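Local coordinates for protein Rho guanine nucleotide exchange factor 3 (Mus musculus, PDB 2Z0Q) that acts as a guanine nucleotide exchange factor for the small GTPases RhoA and RhoB, here as its DH-PH fragment, at residues Arg208-Arg213 / His247-Gln252; Gly236-Asn241 / Gln335-Cys340. One frame throughout, in Å; residues are numbered along the deposited sequence.

Both contacts are largely buried and meet on neighbouring antiparallel strands of the PH domain, yet they join them to different helices. Contact 1 sets the C-terminal end of the long helix 180-213 against strand 245-251; contact 2 sets helix 331-345 against strand 232-240. The strands are tied together by a probable backbone bond from V248 N to G236 O, and V248 itself packs on W337. Contact 1, at the DH-PH junction, is made of aromatic rings and a lysine stem. Contact 2, in the PH domain, combines a leucine over an indole with a bridging water, while polar bonds and a sulfate lie away from the indole.

Contact 1 of 2, residues Arg208-Arg213 / His247-Gln252; sequences RYYKER and HVFLFQ
Y210 and F249 form the aromatic part of the contact, their ring centroids 5.0 Å apart and their planes inclined at 47°, which is neither a stack nor a T-shaped pair. F249 brings CE1 over one face of the tyrosine, toward the rim, with CE1 of F249 3.3 Å from CD1 of Y210. CD2 of Y209 sits over the centre of the opposite face, so both faces of Y210 are contacted, one by its helix neighbour and one by the strand. CD2 of H247 lies over a face of F249 near its rim, and Y269 meets F249 edge-to-face.

The second touch is aliphatic on aromatic. K211 approaches F251 obliquely, CG of K211 lying 3.8 Å from CZ of F251 and equally near its CE1. The lysine chain then bends at chi3 (64°) and carries the ammonium group to the carbonyl oxygens of S229 and D227, which it hydrogen-bonds.

Helix 107-125 also reaches the tyrosine, through V116 and A120. The packing is that of a DH-PH junction, where the long final helix of the DH domain runs directly into the PH domain and its last turn rests on a PH strand.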
loop_
_atom_site.group_PDB
_atom_site.type_symbol
_atom_site.label_atom_id
_atom_site.label_comp_id
_atom_site.label_asym_id
_atom_site.label_seq_id
_atom_site.Cartn_x
_atom_site.Cartn_y
_atom_site.Cartn_z
ATOM N N ARG A 208 -1.506 -14.620 -0.587
ATOM C CA ARG A 208 -2.185 -15.591 -1.434
ATOM C C ARG A 208 -2.116 -15.191 -2.924
ATOM O O ARG A 208 -1.866 -16.036 -3.809
ATOM C CB ARG A 208 -3.646 -15.699 -0.962
ATOM C CG ARG A 208 -4.440 -16.840 -1.584
ATOM C CD ARG A 208 -5.880 -16.913 -0.982
ATOM N NE ARG A 208 -6.652 -15.686 -1.224
ATOM C CZ ARG A 208 -7.008 -14.802 -0.287
ATOM N NH1 ARG A 208 -6.678 -14.982 0.995
ATOM N NH2 ARG A 208 -7.692 -13.715 -0.638
ATOM N N TYR A 209 -2.355 -13.918 -3.199
ATOM C CA TYR A 209 -2.338 -13.383 -4.560
ATOM C C TYR A 209 -0.997 -13.659 -5.248
ATOM O O TYR A 209 -0.952 -14.151 -6.388
ATOM C CB TYR A 209 -2.551 -11.862 -4.552
ATOM C CG TYR A 209 -2.487 -11.239 -5.938
ATOM C CD1 TYR A 209 -3.613 -11.223 -6.756
ATOM C CD2 TYR A 209 -1.294 -10.718 -6.448
ATOM C CE1 TYR A 209 -3.567 -10.719 -8.049
ATOM C CE2 TYR A 209 -1.229 -10.199 -7.752
ATOM C CZ TYR A 209 -2.382 -10.215 -8.549
ATOM O OH TYR A 209 -2.332 -9.800 -9.847
ATOM N N TYR A 210 0.106 -13.326 -4.573
ATOM C CA TYR A 210 1.395 -13.557 -5.241
ATOM C C TYR A 210 1.770 -15.029 -5.304
ATOM O O TYR A 210 2.329 -15.463 -6.313
ATOM C CB TYR A 210 2.493 -12.693 -4.605
ATOM C CG TYR A 210 2.318 -11.247 -4.982
ATOM C CD1 TYR A 210 2.523 -10.821 -6.295
ATOM C CD2 TYR A 210 1.941 -10.285 -4.021
ATOM C CE1 TYR A 210 2.373 -9.501 -6.660
ATOM C CE2 TYR A 210 1.787 -8.955 -4.382
ATOM C CZ TYR A 210 2.010 -8.565 -5.706
ATOM O OH TYR A 210 1.858 -7.257 -6.081
ATOM N N LYS A 211 1.434 -15.825 -4.286
ATOM C CA LYS A 211 1.746 -17.253 -4.360
ATOM C C LYS A 211 1.040 -17.906 -5.557
ATOM O O LYS A 211 1.596 -18.790 -6.215
ATOM C CB LYS A 211 1.315 -17.983 -3.079
ATOM C CG LYS A 211 2.332 -17.912 -1.959
ATOM C CD LYS A 211 1.758 -18.280 -0.586
ATOM C CE LYS A 211 1.286 -19.715 -0.529
ATOM N NZ LYS A 211 0.918 -20.015 0.902
ATOM N N GLU A 212 -0.184 -17.476 -5.841
ATOM C CA GLU A 212 -0.931 -18.083 -6.952
ATOM C C GLU A 212 -0.404 -17.636 -8.305
ATOM O O GLU A 212 -0.689 -18.266 -9.329
ATOM C CB GLU A 212 -2.431 -17.743 -6.828
ATOM C CG GLU A 212 -2.967 -18.078 -5.443
ATOM C CD GLU A 212 -4.480 -17.967 -5.316
ATOM O OE1 GLU A 212 -5.082 -17.029 -5.901
ATOM O OE2 GLU A 212 -5.052 -18.822 -4.611
ATOM N N ARG A 213 0.387 -16.565 -8.307
ATOM C CA ARG A 213 0.939 -16.040 -9.538
ATOM C C ARG A 213 2.406 -16.450 -9.797
ATOM O O ARG A 213 2.978 -16.066 -10.828
ATOM C CB ARG A 213 0.814 -14.523 -9.566
ATOM C CG ARG A 213 -0.620 -13.955 -9.481
ATOM C CD ARG A 213 -1.420 -14.205 -10.719
ATOM N NE ARG A 213 -2.720 -13.509 -10.687
ATOM C CZ ARG A 213 -3.135 -12.667 -11.637
ATOM N NH1 ARG A 213 -2.350 -12.397 -12.688
ATOM N NH2 ARG A 213 -4.358 -12.126 -11.572
ATOM N N HIS A 247 11.439 -9.082 -9.585
ATOM C CA HIS A 247 10.461 -8.786 -8.563
ATOM C C HIS A 247 10.802 -9.808 -7.494
ATOM O O HIS A 247 10.747 -11.041 -7.717
ATOM C CB HIS A 247 8.998 -8.974 -9.005
ATOM C CG HIS A 247 8.051 -8.296 -8.075
ATOM N ND1 HIS A 247 7.494 -7.060 -8.345
ATOM C CD2 HIS A 247 7.664 -8.619 -6.818
ATOM C CE1 HIS A 247 6.802 -6.654 -7.290
ATOM N NE2 HIS A 247 6.886 -7.585 -6.354
ATOM N N VAL A 248 11.148 -9.308 -6.315
ATOM C CA VAL A 248 11.566 -10.188 -5.250
ATOM C C VAL A 248 10.534 -10.239 -4.124
ATOM O O VAL A 248 9.979 -9.223 -3.735
ATOM C CB VAL A 248 12.940 -9.733 -4.718
ATOM C CG1 VAL A 248 13.385 -10.612 -3.589
ATOM C CG2 VAL A 248 13.949 -9.742 -5.867
ATOM N N PHE A 249 10.342 -11.429 -3.599
ATOM C CA PHE A 249 9.365 -11.683 -2.544
ATOM C C PHE A 249 10.018 -12.295 -1.309
ATOM O O PHE A 249 10.605 -13.386 -1.365
ATOM C CB PHE A 249 8.310 -12.689 -3.047
ATOM C CG PHE A 249 7.506 -12.196 -4.221
ATOM C CD1 PHE A 249 6.385 -11.386 -4.035
ATOM C CD2 PHE A 249 7.878 -12.534 -5.517
ATOM C CE1 PHE A 249 5.648 -10.920 -5.124
ATOM C CE2 PHE A 249 7.159 -12.078 -6.588
ATOM C CZ PHE A 249 6.026 -11.264 -6.404
ATOM N N LEU A 250 9.899 -11.597 -0.185
ATOM C CA LEU A 250 10.394 -12.121 1.057
ATOM C C LEU A 250 9.197 -12.668 1.866
ATOM O O LEU A 250 8.458 -11.907 2.495
ATOM C CB LEU A 250 11.087 -11.025 1.889
ATOM C CG LEU A 250 11.534 -11.536 3.279
ATOM C CD1 LEU A 250 12.603 -12.646 3.153
ATOM C CD2 LEU A 250 12.066 -10.369 4.078
ATOM N N PHE A 251 8.996 -13.978 1.811
ATOM C CA PHE A 251 7.950 -14.603 2.622
ATOM C C PHE A 251 8.651 -14.809 3.980
ATOM O O PHE A 251 9.871 -14.716 4.062
ATOM C CB PHE A 251 7.523 -15.941 2.006
ATOM C CG PHE A 251 6.732 -15.786 0.728
ATOM C CD1 PHE A 251 5.375 -15.432 0.760
ATOM C CD2 PHE A 251 7.344 -15.993 -0.501
ATOM C CE1 PHE A 251 4.636 -15.288 -0.424
ATOM C CE2 PHE A 251 6.630 -15.854 -1.689
ATOM C CZ PHE A 251 5.260 -15.500 -1.654
ATOM N N GLN A 252 7.907 -15.098 5.051
ATOM C CA GLN A 252 8.561 -15.217 6.348
ATOM C C GLN A 252 9.780 -16.121 6.395
ATOM O O GLN A 252 10.798 -15.777 7.003
ATOM C CB GLN A 252 7.567 -15.698 7.404
ATOM C CG GLN A 252 8.114 -15.634 8.835
ATOM C CD GLN A 252 8.291 -14.209 9.309
ATOM O OE1 GLN A 252 9.330 -13.595 9.082
ATOM N NE2 GLN A 252 7.252 -13.663 9.963
#

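Contact 2 of 2, residues Gly236-Asn241 / Gln335-Cys340; sequences GELKNN and QQWLNC. With SO4 (sulfate ion), chain B.
A water molecule joins E237 to W337, accepting the indole N-H and donating to a strand carbonyl. Its oxygen lies 3.0 Å from NE1 of W337, in the ring plane at the indole edge, and 2.8 Å from O of E237. The buried indole N-H thus has a water as its acceptor, and the water passes the link on to the strand carbonyl.

L238 supplies the apolar half. With CG anti to the carbonyl carbon (chi1 -68°), the side chain meets the indole from the opposite direction and splits its methyls. CD1 of L238 sits over one face in a CH-pi contact, 4.0 Å from the centroid of the six-membered ring of W337 and 20° off its normal, while CD2 of L238 lies 3.7 Å from NE1 of W337. G236 comes to the indole edge, its N 3.6 Å from CZ2 of W337; a side chain there would point at the ring and also jam against the preceding carbonyl oxygen.

Helix 331-345 is the C-terminal helix of the PH fold, which caps one end of the beta-barrel, and W337 probably corresponds to the tryptophan characteristic of that helix in PH domains. V248 and C234 also touch it. Replacing W337 by alanine would probably strip L238 of the face it packs on and leave the bridging water without its indole donor.

Polar bonds lie away from the indole. On the helix, NE2 of Q335 gives a nearly straight bond of 2.8 Å to OD1 of N339 one turn on, the donor tilted from the carbonyl plane of the asparagine. At the other end of segment 236-241 from G236, ND2 of N241 donates at 169° to O2 of a sulfate ion, probably from the crystallisation liquor, and also makes a weak bond to O of R292.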
loop_
_atom_site.group_PDB
_atom_site.type_symbol
_atom_site.label_atom_id
_atom_site.label_comp_id
_atom_site.label_asym_id
_atom_site.label_seq_id
_atom_site.Cartn_x
_atom_site.Cartn_y
_atom_site.Cartn_z
ATOM N N GLY A 236 9.049 -6.350 -3.876
ATOM C CA GLY A 236 9.250 -5.177 -4.678
ATOM C C GLY A 236 10.224 -5.432 -5.815
ATOM O O GLY A 236 10.844 -6.493 -5.877
ATOM N N GLU A 237 10.316 -4.456 -6.712
ATOM C CA GLU A 237 11.214 -4.554 -7.859
ATOM C C GLU A 237 12.645 -4.248 -7.422
ATOM O O GLU A 237 12.873 -3.299 -6.670
ATOM C CB GLU A 237 10.796 -3.558 -8.929
ATOM C CG GLU A 237 9.398 -3.856 -9.491
ATOM C CD GLU A 237 8.790 -2.661 -10.208
ATOM O OE1 GLU A 237 8.717 -1.567 -9.582
ATOM O OE2 GLU A 237 8.379 -2.820 -11.390
ATOM N N LEU A 238 13.596 -5.063 -7.883
ATOM C CA LEU A 238 14.993 -4.841 -7.599
ATOM C C LEU A 238 15.682 -5.132 -8.920
ATOM O O LEU A 238 15.228 -6.015 -9.661
ATOM C CB LEU A 238 15.514 -5.800 -6.509
ATOM C CG LEU A 238 14.924 -5.552 -5.116
ATOM C CD1 LEU A 238 15.330 -6.671 -4.151
ATOM C CD2 LEU A 238 15.425 -4.185 -4.607
ATOM N N LYS A 239 16.758 -4.409 -9.209
ATOM C CA LYS A 239 17.502 -4.622 -10.455
ATOM C C LYS A 239 18.849 -5.257 -10.149
ATOM O O LYS A 239 19.561 -4.773 -9.277
ATOM C CB LYS A 239 17.743 -3.279 -11.141
ATOM C CG LYS A 239 18.523 -3.431 -12.437
ATOM C CD LYS A 239 18.260 -2.244 -13.355
ATOM C CE LYS A 239 19.326 -1.197 -13.234
ATOM N NZ LYS A 239 19.065 -0.077 -14.202
ATOM N N ASN A 240 19.212 -6.331 -10.839
ATOM C CA ASN A 240 20.495 -6.907 -10.499
ATOM C C ASN A 240 21.683 -6.238 -11.218
ATOM O O ASN A 240 21.493 -5.255 -11.978
ATOM C CB ASN A 240 20.449 -8.448 -10.653
ATOM C CG ASN A 240 20.552 -8.924 -12.095
ATOM O OD1 ASN A 240 20.740 -8.143 -13.035
ATOM N ND2 ASN A 240 20.450 -10.244 -12.259
ATOM N N ASN A 241 22.899 -6.718 -10.946
ATOM C CA ASN A 241 24.108 -6.103 -11.510
ATOM C C ASN A 241 24.365 -6.454 -12.968
ATOM O O ASN A 241 25.405 -6.107 -13.516
ATOM C CB ASN A 241 25.361 -6.402 -10.641
ATOM C CG ASN A 241 25.637 -7.886 -10.479
ATOM O OD1 ASN A 241 24.799 -8.721 -10.816
ATOM N ND2 ASN A 241 26.822 -8.223 -9.948
ATOM N N GLN A 335 17.364 0.408 2.753
ATOM C CA GLN A 335 17.311 0.121 4.186
ATOM C C GLN A 335 16.107 -0.762 4.546
ATOM O O GLN A 335 16.240 -1.651 5.374
ATOM C CB GLN A 335 17.278 1.437 5.021
ATOM C CG GLN A 335 17.543 1.217 6.530
ATOM C CD GLN A 335 18.937 0.654 6.810
ATOM O OE1 GLN A 335 19.931 1.167 6.290
ATOM N NE2 GLN A 335 19.011 -0.385 7.633
ATOM N N GLN A 336 14.947 -0.505 3.925
ATOM C CA GLN A 336 13.729 -1.291 4.166
ATOM C C GLN A 336 13.999 -2.769 3.895
ATOM O O GLN A 336 13.641 -3.636 4.675
ATOM C CB GLN A 336 12.591 -0.807 3.251
ATOM C CG GLN A 336 12.182 0.681 3.419
ATOM C CD GLN A 336 11.016 1.076 2.492
ATOM O OE1 GLN A 336 11.135 1.046 1.249
ATOM N NE2 GLN A 336 9.872 1.441 3.100
ATOM N N TRP A 337 14.634 -3.047 2.757
ATOM C CA TRP A 337 15.003 -4.423 2.412
ATOM C C TRP A 337 15.962 -5.020 3.429
ATOM O O TRP A 337 15.783 -6.143 3.880
ATOM C CB TRP A 337 15.620 -4.475 1.011
ATOM C CG TRP A 337 14.586 -4.644 -0.064
ATOM C CD1 TRP A 337 14.103 -3.688 -0.914
ATOM C CD2 TRP A 337 13.881 -5.849 -0.373
ATOM N NE1 TRP A 337 13.135 -4.237 -1.738
ATOM C CE2 TRP A 337 12.986 -5.554 -1.424
ATOM C CE3 TRP A 337 13.923 -7.147 0.133
ATOM C CZ2 TRP A 337 12.135 -6.525 -1.971
ATOM C CZ3 TRP A 337 13.077 -8.108 -0.406
ATOM C CH2 TRP A 337 12.199 -7.785 -1.452
ATOM N N LEU A 338 17.014 -4.280 3.774
ATOM C CA LEU A 338 17.944 -4.792 4.777
ATOM C C LEU A 338 17.208 -5.080 6.103
ATOM O O LEU A 338 17.370 -6.152 6.696
ATOM C CB LEU A 338 19.073 -3.761 5.017
ATOM C CG LEU A 338 20.030 -3.455 3.870
ATOM C CD1 LEU A 338 21.170 -2.548 4.407
ATOM C CD2 LEU A 338 20.631 -4.740 3.331
ATOM N N ASN A 339 16.384 -4.124 6.560
ATOM C CA ASN A 339 15.649 -4.315 7.826
ATOM C C ASN A 339 14.749 -5.558 7.772
ATOM O O ASN A 339 14.792 -6.395 8.666
ATOM C CB ASN A 339 14.772 -3.089 8.159
ATOM C CG ASN A 339 15.569 -1.808 8.362
ATOM O OD1 ASN A 339 16.782 -1.826 8.600
ATOM N ND2 ASN A 339 14.870 -0.671 8.292
ATOM N N CYS A 340 13.951 -5.700 6.702
ATOM C CA CYS A 340 13.049 -6.856 6.598
ATOM C C CYS A 340 13.741 -8.202 6.521
ATOM O O CYS A 340 13.312 -9.158 7.136
ATOM C CB CYS A 340 12.100 -6.700 5.407
ATOM S SG CYS A 340 10.913 -5.377 5.643
HETATM S S SO4 B . 29.003 -11.660 -9.071
HETATM O O1 SO4 B . 28.970 -13.048 -9.597
HETATM O O2 SO4 B . 27.634 -11.070 -9.170
HETATM O O3 SO4 B . 29.447 -11.654 -7.675
HETATM O O4 SO4 B . 29.959 -10.857 -9.876
HETATM O O HOH W 1 11.951 -2.814 -4.095
#